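Local coordinates for protein putative Type I topoisomerase (Deinococcus radiodurans, PDB 3M4A) that probably breaks one DNA strand, lets it pass and rejoins it without ATP, as a type IB topoisomerase, and is captured here bound to DNA, at residues T154-Q157 against R158-V161; D185-L188 against A189-Q193; A235-F238 against R239-G242. All blocks are in the same frame, centred on the assembly; numbering follows the deposited sequence.

Interaction 1 (T154-Q157 against R158-V161); sequences TLRQ and RHVV
A short 3-10 turn brings the chain into strand 160-163, and His159 folds back across it onto Arg156. The imidazole ND1 of His159 accepts the backbone N-H of Arg156 at 3.0 Å. The bond is nearly straight, at 169°, although Arg156 N sits 26° out of the ring plane. The His159 CG is anti to its carbonyl carbon and beside its own N (chi1 -72°), which turns the ring back to the start of the turn. The same two residues are tied again through the backbone, where His159 N gives a hydrogen bond to Arg156 O at 3.0 Å. This donor stands above the carbonyl plane, as suits the tight curl of the turn. A weak bond follows from Val160 N to Gln157 O at 3.3 Å.

Here the chain enters the edge strand of the three-stranded antiparallel sheet 160-163, 166-172 and 178-183. Backbone bonds from His159 to Arg170 and from Val161 to Thr168 fix that edge. The side chains follow the turn. Leu155 CD2 comes obliquely to His159 ND1 at 3.8 Å, and Arg156 CB lies 3.7 Å from the same nitrogen. The extended chains of Arg156 and Arg158 cross, with Arg156 CD 4.0 Å from Arg158 NE. The Arg158 guanidinium turns a face to His159, whose NE2 stands 3.5 Å above its centre. Val160 CG1 rests 3.5 Å from Gln157 O. The Arg156 guanidinium makes a cation-pi contact with Trp202, and the Gln157 amide gives its NE2 to Leu198 O.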
# COMPACT_ATOMS: atom_id res chain seq x y z
N THR A 154 -1.59 -12.54 -10.43
CA THR A 154 -1.77 -13.34 -11.63
C THR A 154 -0.71 -13.04 -12.71
O THR A 154 -0.83 -13.50 -13.84
CB THR A 154 -3.22 -13.16 -12.16
OG1 THR A 154 -3.51 -11.78 -12.39
CG2 THR A 154 -4.20 -13.69 -11.12
N LEU A 155 0.36 -12.33 -12.34
CA LEU A 155 1.42 -12.06 -13.29
C LEU A 155 2.15 -13.34 -13.67
O LEU A 155 2.31 -14.25 -12.86
CB LEU A 155 2.46 -11.05 -12.78
CG LEU A 155 2.05 -9.60 -12.60
CD1 LEU A 155 3.28 -8.77 -12.25
CD2 LEU A 155 1.36 -9.07 -13.84
N ARG A 156 2.56 -13.36 -14.93
CA ARG A 156 3.38 -14.40 -15.47
C ARG A 156 4.82 -13.91 -15.55
O ARG A 156 5.09 -12.70 -15.56
CB ARG A 156 2.86 -14.78 -16.86
CG ARG A 156 1.49 -15.44 -16.82
CD ARG A 156 0.88 -15.55 -18.21
NE ARG A 156 -0.32 -16.37 -18.18
CZ ARG A 156 -0.35 -17.70 -18.31
NH1 ARG A 156 0.76 -18.40 -18.49
NH2 ARG A 156 -1.52 -18.33 -18.25
N GLN A 157 5.75 -14.85 -15.59
CA GLN A 157 7.15 -14.47 -15.77
C GLN A 157 7.38 -13.61 -17.01
O GLN A 157 8.27 -12.75 -17.00
CB GLN A 157 8.07 -15.70 -15.82
CG GLN A 157 8.19 -16.38 -14.48
CD GLN A 157 9.27 -17.46 -14.44
OE1 GLN A 157 10.13 -17.53 -15.31
NE2 GLN A 157 9.20 -18.32 -13.42
N ARG A 158 6.57 -13.81 -18.07
CA ARG A 158 6.73 -13.06 -19.32
C ARG A 158 6.42 -11.58 -19.20
O ARG A 158 6.71 -10.80 -20.11
CB ARG A 158 5.86 -13.67 -20.43
CG ARG A 158 4.39 -13.32 -20.38
CD ARG A 158 3.69 -13.82 -21.62
NE ARG A 158 2.23 -13.70 -21.52
CZ ARG A 158 1.53 -12.64 -21.88
NH1 ARG A 158 2.14 -11.56 -22.36
NH2 ARG A 158 0.21 -12.64 -21.75
N HIS A 159 5.88 -11.19 -18.05
CA HIS A 159 5.46 -9.82 -17.81
C HIS A 159 6.52 -8.93 -17.16
O HIS A 159 6.24 -7.75 -16.91
CB HIS A 159 4.24 -9.82 -16.90
CG HIS A 159 2.99 -10.30 -17.55
ND1 HIS A 159 2.09 -11.13 -16.92
CD2 HIS A 159 2.50 -10.07 -18.79
CE1 HIS A 159 1.07 -11.36 -17.74
NE2 HIS A 159 1.30 -10.72 -18.87
N VAL A 160 7.69 -9.47 -16.87
CA VAL A 160 8.70 -8.72 -16.13
C VAL A 160 10.09 -8.91 -16.71
O VAL A 160 10.37 -9.95 -17.31
CB VAL A 160 8.70 -9.15 -14.64
CG1 VAL A 160 9.24 -10.56 -14.47
CG2 VAL A 160 9.48 -8.15 -13.76
N VAL A 161 10.93 -7.89 -16.55
CA VAL A 161 12.38 -7.99 -16.86
C VAL A 161 13.15 -7.20 -15.79
O VAL A 161 12.66 -6.20 -15.27
CB VAL A 161 12.71 -7.48 -18.30
CG1 VAL A 161 12.59 -5.97 -18.40
CG2 VAL A 161 14.12 -7.95 -18.73

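Interaction 2 (D185-L188 against A189-Q193); sequences DRTL and AANMQ. With nucleotides of chain B.
Ala189 N bonds to Asp185 O at 3.1 Å, in the first turn of helix 186-196. Asp185 is the N-cap: its OD2 accepts Leu188 N, from above the carboxylate plane, and also meets Arg129 in a salt bridge. Ala190 N bonds to Arg186 O. The Arg186 side chain runs to the DNA, where NH1 and NH2 donate to O6 (2.9 Å) and N7 (3.2 Å) of DG11 of chain B, with DC10 of chain B over one guanidinium face. Asn191 lies alongside Thr187, whose OG1 gives its proton to OP2 of DC10 of chain B at 3.0 Å. Asn191 CG sits beside the backbone N, anti to the carbonyl carbon (chi1 -77°), which lays the amide back along Thr187. Its ND2 donates to Thr187 O at 3.1 Å and to OP1 of DG9 of chain B at 2.9 Å, nearly straight (173°). Asn191 N reaches the same carbonyl oxygen from the opposite face of its plane. Replaced by an alanine, Asn191 would probably leave the DG9 phosphate without this donor and Thr187 O with one bond fewer. Met192 N closes the turn on Leu188 O at 2.8 Å. The first two turns of the helix thus grip two successive phosphates through neutral donors, while Arg186 reads the major-groove edge of a guanine.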
# COMPACT_ATOMS: atom_id res chain seq x y z
N ASP A 185 14.21 -0.49 -6.16
CA ASP A 185 14.66 -1.07 -4.89
C ASP A 185 15.58 -2.28 -5.14
O ASP A 185 15.26 -3.17 -5.93
CB ASP A 185 13.46 -1.52 -4.07
CG ASP A 185 13.86 -2.16 -2.75
OD1 ASP A 185 14.49 -1.46 -1.92
OD2 ASP A 185 13.55 -3.34 -2.55
N ARG A 186 16.72 -2.29 -4.45
CA ARG A 186 17.71 -3.35 -4.58
C ARG A 186 17.15 -4.71 -4.21
O ARG A 186 17.45 -5.72 -4.88
CB ARG A 186 18.90 -3.08 -3.64
CG ARG A 186 19.77 -1.92 -4.00
CD ARG A 186 20.86 -1.75 -2.92
NE ARG A 186 20.38 -1.19 -1.65
CZ ARG A 186 21.12 -1.07 -0.54
NH1 ARG A 186 22.36 -1.51 -0.51
NH2 ARG A 186 20.61 -0.53 0.55
N THR A 187 16.37 -4.75 -3.13
CA THR A 187 15.82 -6.00 -2.60
C THR A 187 14.82 -6.60 -3.58
O THR A 187 14.89 -7.79 -3.88
CB THR A 187 15.25 -5.78 -1.19
OG1 THR A 187 16.35 -5.46 -0.33
CG2 THR A 187 14.54 -7.03 -0.67
N LEU A 188 13.95 -5.77 -4.15
CA LEU A 188 13.04 -6.25 -5.18
C LEU A 188 13.79 -6.81 -6.36
O LEU A 188 13.45 -7.87 -6.84
CB LEU A 188 12.09 -5.15 -5.68
CG LEU A 188 10.96 -4.74 -4.72
CD1 LEU A 188 10.18 -3.52 -5.21
CD2 LEU A 188 10.00 -5.90 -4.46
N ALA A 189 14.81 -6.09 -6.84
CA ALA A 189 15.55 -6.57 -8.01
C ALA A 189 16.24 -7.92 -7.77
O ALA A 189 16.11 -8.83 -8.58
CB ALA A 189 16.55 -5.52 -8.50
N ALA A 190 16.91 -8.05 -6.63
CA ALA A 190 17.62 -9.30 -6.31
C ALA A 190 16.67 -10.50 -6.19
O ALA A 190 16.95 -11.60 -6.70
CB ALA A 190 18.39 -9.12 -5.01
N ASN A 191 15.53 -10.28 -5.54
CA ASN A 191 14.59 -11.36 -5.31
C ASN A 191 13.73 -11.64 -6.54
O ASN A 191 13.31 -12.77 -6.73
CB ASN A 191 13.74 -11.09 -4.09
CG ASN A 191 14.50 -11.37 -2.81
OD1 ASN A 191 14.67 -12.53 -2.42
ND2 ASN A 191 14.98 -10.31 -2.16
N MET A 192 13.51 -10.64 -7.39
CA MET A 192 12.82 -10.89 -8.65
C MET A 192 13.66 -11.84 -9.51
O MET A 192 13.13 -12.73 -10.18
CB MET A 192 12.54 -9.58 -9.39
CG MET A 192 11.65 -9.72 -10.60
SD MET A 192 10.05 -10.43 -10.18
CE MET A 192 9.24 -9.03 -9.41
N GLN A 193 14.99 -11.66 -9.49
CA GLN A 193 15.88 -12.57 -10.21
C GLN A 193 15.70 -14.01 -9.71
O GLN A 193 15.64 -14.94 -10.49
CB GLN A 193 17.34 -12.15 -10.09
CG GLN A 193 17.68 -10.84 -10.80
CD GLN A 193 18.08 -10.98 -12.27
OE1 GLN A 193 17.82 -11.99 -12.93
NE2 GLN A 193 18.72 -9.93 -12.80
P DC B 10 14.84 -4.27 3.32
OP1 DC B 10 13.63 -3.90 4.04
OP2 DC B 10 14.82 -4.16 1.84
O5' DC B 10 16.00 -3.31 3.83
C5' DC B 10 16.21 -3.17 5.25
C4' DC B 10 17.49 -2.41 5.49
O4' DC B 10 18.64 -3.20 5.06
C3' DC B 10 17.61 -1.07 4.75
O3' DC B 10 18.24 -0.11 5.57
C2' DC B 10 18.51 -1.40 3.58
C1' DC B 10 19.46 -2.34 4.28
N1 DC B 10 20.29 -3.18 3.40
C2 DC B 10 21.52 -3.63 3.91
O2 DC B 10 21.87 -3.30 5.06
N3 DC B 10 22.31 -4.39 3.12
C4 DC B 10 21.93 -4.71 1.89
N4 DC B 10 22.75 -5.48 1.17
C5 DC B 10 20.68 -4.28 1.35
C6 DC B 10 19.91 -3.51 2.14
P DG B 9 17.68 -10.07 0.73
OP1 DG B 9 16.56 -10.93 0.24
OP2 DG B 9 18.65 -9.51 -0.23
O5' DG B 9 17.12 -8.84 1.57
C5' DG B 9 16.18 -9.04 2.60
C4' DG B 9 16.21 -7.90 3.61
O4' DG B 9 17.47 -7.82 4.32
C3' DG B 9 16.10 -6.52 2.97
O3' DG B 9 15.28 -5.72 3.80
C2' DG B 9 17.55 -6.05 2.79
C1' DG B 9 18.20 -6.60 4.03
N9 DG B 9 19.58 -7.07 3.94
C8 DG B 9 20.11 -7.82 2.94
N7 DG B 9 21.34 -8.20 3.13
C5 DG B 9 21.64 -7.66 4.37
C6 DG B 9 22.83 -7.73 5.12
O6 DG B 9 23.89 -8.31 4.86
N1 DG B 9 22.70 -7.05 6.31
C2 DG B 9 21.58 -6.39 6.74
N2 DG B 9 21.62 -5.77 7.93
N3 DG B 9 20.46 -6.34 6.05
C4 DG B 9 20.58 -6.96 4.87
P DG B 11 17.51 1.23 5.97
OP1 DG B 11 16.38 0.84 6.84
OP2 DG B 11 17.40 2.06 4.76
O5' DG B 11 18.64 1.88 6.92
C5' DG B 11 19.04 1.27 8.12
C4' DG B 11 20.51 1.52 8.38
O4' DG B 11 21.34 0.68 7.51
C3' DG B 11 20.96 2.95 8.11
O3' DG B 11 21.85 3.34 9.14
C2' DG B 11 21.60 2.88 6.72
C1' DG B 11 22.22 1.49 6.73
N9 DG B 11 22.38 0.83 5.43
C8 DG B 11 21.48 0.81 4.41
N7 DG B 11 21.86 0.12 3.38
C5 DG B 11 23.10 -0.36 3.76
C6 DG B 11 24.00 -1.18 3.04
O6 DG B 11 23.88 -1.63 1.90
N1 DG B 11 25.15 -1.45 3.76
C2 DG B 11 25.40 -0.97 5.03
N2 DG B 11 26.57 -1.35 5.56
N3 DG B 11 24.57 -0.19 5.73
C4 DG B 11 23.43 0.06 5.02

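Interaction 3 (A235-F238 against R239-G242); sequences AKDF and RTWG
Near the beginning of helix 235-254, backbone bonds of the i to i+4 kind run from Thr240 N to Lys236 O, from Trp241 N to Asp237 O and from Gly242 N to Phe238 O, with an added i to i+3 bond from Arg239 N to Lys236 O at 2.9 Å (132°).

Asp237 and Thr240 lie side by side and point the same way. Their polar ends are 4.0 Å apart from Asp237 OD1 to Thr240 OG1, and a water fills the step. It donates to Asp237 OD1 at 2.7 Å and is hydrogen-bonded to Thr240 OG1 at 2.6 Å. Asp237 OD1 also forms a salt bridge with Arg94, and Asp237 OD2 accepts from Thr234 N. Thr240 OG1 stands between its own N and carbonyl carbon (chi1 58°), which brings the hydroxyl over the preceding turn and leaves CG2 facing Lys236. The Lys236 chain bends at its last torsion and crosses Thr240 at about a right angle, with NZ 3.5 Å from Thr240 CG2.

Phe238, Arg239 and Trp241 leave for the core. Phe238 and Trp241 both meet Phe98 of helix 91-113 edge-to-face, and Trp241 NE1 is hydrogen-bonded to Glu325 OE2. Arg239 donates to the carbonyl oxygens of Arg135 and Leu278.

A water and Arg94 share Asp237 OD1 beside the aromatic packing on Phe98, so two donors would probably steady its negative charge.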
# COMPACT_ATOMS: atom_id res chain seq x y z
N ALA A 235 -5.72 -3.67 0.34
CA ALA A 235 -4.86 -3.42 -0.82
C ALA A 235 -5.24 -2.13 -1.57
O ALA A 235 -4.37 -1.44 -2.10
CB ALA A 235 -4.83 -4.62 -1.77
N LYS A 236 -6.54 -1.78 -1.61
CA LYS A 236 -6.97 -0.59 -2.34
C LYS A 236 -6.36 0.69 -1.75
O LYS A 236 -6.12 1.66 -2.48
CB LYS A 236 -8.49 -0.43 -2.35
CG LYS A 236 -8.95 0.73 -3.21
CD LYS A 236 -10.47 0.76 -3.40
CE LYS A 236 -10.85 1.63 -4.59
NZ LYS A 236 -10.23 2.99 -4.55
N ASP A 237 -6.13 0.69 -0.45
CA ASP A 237 -5.53 1.84 0.20
C ASP A 237 -4.12 2.15 -0.35
O ASP A 237 -3.69 3.30 -0.33
CB ASP A 237 -5.50 1.68 1.72
CG ASP A 237 -6.89 1.75 2.33
OD1 ASP A 237 -7.51 2.84 2.23
OD2 ASP A 237 -7.36 0.73 2.88
N PHE A 238 -3.41 1.15 -0.85
CA PHE A 238 -2.10 1.43 -1.48
C PHE A 238 -2.26 2.25 -2.76
O PHE A 238 -1.39 3.06 -3.10
CB PHE A 238 -1.35 0.15 -1.83
CG PHE A 238 -0.81 -0.60 -0.64
CD1 PHE A 238 0.16 -0.03 0.19
CD2 PHE A 238 -1.23 -1.89 -0.38
CE1 PHE A 238 0.67 -0.72 1.27
CE2 PHE A 238 -0.72 -2.60 0.71
CZ PHE A 238 0.23 -2.01 1.53
N ARG A 239 -3.38 2.05 -3.47
CA ARG A 239 -3.62 2.78 -4.71
C ARG A 239 -4.13 4.19 -4.49
O ARG A 239 -3.71 5.11 -5.18
CB ARG A 239 -4.54 1.98 -5.64
CG ARG A 239 -3.77 0.86 -6.33
CD ARG A 239 -4.68 -0.16 -6.98
NE ARG A 239 -5.56 0.43 -8.00
CZ ARG A 239 -5.20 0.73 -9.24
NH1 ARG A 239 -3.95 0.53 -9.66
NH2 ARG A 239 -6.10 1.22 -10.08
N THR A 240 -4.97 4.39 -3.48
CA THR A 240 -5.42 5.73 -3.12
C THR A 240 -4.27 6.55 -2.47
O THR A 240 -4.02 7.68 -2.86
CB THR A 240 -6.65 5.70 -2.20
OG1 THR A 240 -6.36 4.97 -1.01
CG2 THR A 240 -7.85 5.05 -2.91
N TRP A 241 -3.55 5.95 -1.53
CA TRP A 241 -2.35 6.60 -0.98
C TRP A 241 -1.31 6.85 -2.07
O TRP A 241 -0.83 7.97 -2.23
CB TRP A 241 -1.73 5.74 0.13
CG TRP A 241 -0.42 6.25 0.63
CD1 TRP A 241 0.83 5.75 0.34
CD2 TRP A 241 -0.20 7.36 1.52
NE1 TRP A 241 1.80 6.46 1.00
CE2 TRP A 241 1.20 7.46 1.72
CE3 TRP A 241 -1.05 8.27 2.15
CZ2 TRP A 241 1.77 8.45 2.53
CZ3 TRP A 241 -0.48 9.24 2.98
CH2 TRP A 241 0.92 9.33 3.15
N GLY A 242 -0.97 5.81 -2.83
CA GLY A 242 0.04 5.96 -3.89
C GLY A 242 -0.34 6.90 -5.01
O GLY A 242 0.50 7.67 -5.48
O HOH W 1 -8.17 5.13 0.89

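Overall arrangement
Interactions 1 and 2 are neighbours, with centres about 14 Å apart. They touch where Val160 packs on Met192, so strand 160-163 rests against helix 186-196. Interaction 3 stands apart, its centre about 22 Å from each of the others and about 5 Å from the centre of the chain. Interactions 2 and 3 each lie within one helix, 186-196 and 235-254, while interaction 1 joins a turn to an edge strand. Interaction 1 is only partly buried and builds its turn with an imidazole acceptor. Interaction 2 is buried partly by the DNA it binds. In interaction 3 the side chains turn to aromatic packing and a water bridge, about 14 Å from the nucleic acid at the nearest atoms.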